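Local coordinates for nucleoside-diphosphate-sugar pyrophosphorylase (Vibrio cholerae, PDB 4EVW), which probably transfers a nucleotide onto a sugar phosphate to make a nucleoside-diphosphate sugar with release of pyrophosphate, at residues F62-A67 against K73-A78. The protein carries 1 engineered substitution. Sequence-based numbering, arbitrary orientation.
Sequences FVREKA and KQFYIA
R64 and A67 on helix 62-67 face I77 and F75 on strand 75-78, and the short axes run nearly antiparallel, at 169° and 9.5 Å apart. The CA atoms of R64 and I77 lie 7.6 Å from each other; no direct hydrogen bond joins the segments, so packing does most of the joining. A67 sets its methyl over the centre of the F75 ring: CB is 3.6 Å from the ring centroid and 9° off the normal, which meets the geometry of a CH-pi contact. F75 reaches this position with CG between its backbone N and carbonyl carbon. I77 sends CD1, the end of its extended chain, against the helix, 3.7 Å from CB of R64, while V63 CG1 touches the same methyl more loosely. R64 bends at chi3, which brings its guanidinium alongside F75 and I77. One guanidinium face covers I77 CD1 and F75 CE1, its plane 34° from that of the F75 ring, with NH1 3.9 Å from CE1. At the guanidinium edge, a water receives a weak bond from NH2 and donates to F75 O at 2.9 Å, bridging the segments. The contact packs the helix of a beta-alpha-beta unit on its second strand: strand 75-80 pairs in parallel with strand 49-54, whose F51 touches V63 and F75, while F33 of helix 32-37 also borders V63.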
# COMPACT_ATOMS: atom_id res chain seq x y z
N PHE A 62 6.32 12.59 14.16
CA PHE A 62 5.68 13.30 13.05
C PHE A 62 4.32 12.68 12.71
O PHE A 62 3.31 13.38 12.61
CB PHE A 62 6.60 13.27 11.82
CG PHE A 62 5.94 13.72 10.54
CD1 PHE A 62 5.90 15.07 10.19
CD2 PHE A 62 5.37 12.79 9.67
CE1 PHE A 62 5.31 15.48 8.99
CE2 PHE A 62 4.78 13.19 8.47
CZ PHE A 62 4.75 14.53 8.13
N VAL A 63 4.29 11.36 12.55
CA VAL A 63 3.06 10.65 12.21
C VAL A 63 2.01 10.78 13.31
O VAL A 63 0.84 11.03 13.03
CB VAL A 63 3.33 9.15 11.95
CG1 VAL A 63 2.01 8.40 11.76
CG2 VAL A 63 4.19 9.01 10.71
N ARG A 64 2.42 10.61 14.56
CA ARG A 64 1.47 10.72 15.65
C ARG A 64 0.84 12.11 15.68
O ARG A 64 -0.37 12.24 15.84
CB ARG A 64 2.15 10.42 16.99
CG ARG A 64 1.17 10.37 18.14
CD ARG A 64 1.77 9.74 19.39
NE ARG A 64 1.97 8.30 19.26
CZ ARG A 64 1.01 7.38 19.38
NH1 ARG A 64 -0.24 7.74 19.64
NH2 ARG A 64 1.31 6.09 19.26
N GLU A 65 1.66 13.14 15.51
CA GLU A 65 1.15 14.51 15.52
C GLU A 65 0.20 14.77 14.35
O GLU A 65 -0.88 15.34 14.54
CB GLU A 65 2.30 15.53 15.48
CG GLU A 65 3.04 15.68 16.80
CD GLU A 65 4.14 16.73 16.74
OE1 GLU A 65 4.24 17.43 15.71
OE2 GLU A 65 4.90 16.86 17.72
N LYS A 66 0.60 14.37 13.15
CA LYS A 66 -0.24 14.58 11.96
C LYS A 66 -1.54 13.78 12.02
O LYS A 66 -2.60 14.30 11.68
CB LYS A 66 0.53 14.22 10.69
CG LYS A 66 1.74 15.10 10.42
CD LYS A 66 1.35 16.54 10.13
CE LYS A 66 2.58 17.42 9.99
NZ LYS A 66 2.27 18.78 9.47
N ALA A 67 -1.46 12.52 12.44
CA ALA A 67 -2.66 11.68 12.52
C ALA A 67 -3.66 12.28 13.51
O ALA A 67 -4.86 12.31 13.25
CB ALA A 67 -2.29 10.26 12.96
N LYS A 73 -9.31 8.96 14.69
CA LYS A 73 -9.65 8.55 16.04
C LYS A 73 -8.99 7.30 16.60
O LYS A 73 -8.83 7.17 17.81
CB LYS A 73 -11.18 8.47 16.17
CG LYS A 73 -11.84 9.83 15.96
CD LYS A 73 -11.16 10.89 16.83
CE LYS A 73 -11.68 12.30 16.57
NZ LYS A 73 -10.96 13.31 17.42
N GLN A 74 -8.61 6.37 15.73
CA GLN A 74 -7.93 5.17 16.20
C GLN A 74 -6.77 4.84 15.29
O GLN A 74 -6.96 4.53 14.11
CB GLN A 74 -8.88 3.97 16.28
CG GLN A 74 -9.80 3.96 17.49
CD GLN A 74 -9.05 4.08 18.82
OE1 GLN A 74 -8.10 3.34 19.09
NE2 GLN A 74 -9.49 5.02 19.65
N PHE A 75 -5.56 4.95 15.82
CA PHE A 75 -4.41 4.61 15.00
C PHE A 75 -3.29 4.04 15.84
O PHE A 75 -3.21 4.27 17.05
CB PHE A 75 -3.95 5.82 14.17
CG PHE A 75 -3.36 6.94 14.98
CD1 PHE A 75 -2.00 6.97 15.26
CD2 PHE A 75 -4.16 7.98 15.44
CE1 PHE A 75 -1.44 8.02 15.99
CE2 PHE A 75 -3.62 9.04 16.17
CZ PHE A 75 -2.25 9.06 16.44
N TYR A 76 -2.45 3.27 15.17
CA TYR A 76 -1.33 2.61 15.80
C TYR A 76 -0.08 2.92 15.00
O TYR A 76 -0.14 3.14 13.79
CB TYR A 76 -1.57 1.10 15.81
CG TYR A 76 -2.92 0.71 16.36
CD1 TYR A 76 -3.14 0.63 17.73
CD2 TYR A 76 -3.99 0.43 15.50
CE1 TYR A 76 -4.39 0.27 18.24
CE2 TYR A 76 -5.24 0.07 16.00
CZ TYR A 76 -5.43 -0.01 17.36
OH TYR A 76 -6.67 -0.36 17.85
N ILE A 77 1.05 2.94 15.68
CA ILE A 77 2.30 3.19 15.01
C ILE A 77 3.24 2.06 15.36
O ILE A 77 3.44 1.74 16.54
CB ILE A 77 2.92 4.53 15.45
CG1 ILE A 77 2.01 5.68 15.02
CG2 ILE A 77 4.31 4.69 14.85
CD1 ILE A 77 2.49 7.04 15.48
N ALA A 78 3.79 1.43 14.33
CA ALA A 78 4.73 0.34 14.53
C ALA A 78 6.05 0.89 14.02
O ALA A 78 6.18 1.23 12.85
CB ALA A 78 4.30 -0.88 13.71
O HOH W 1 -1.42 4.07 19.29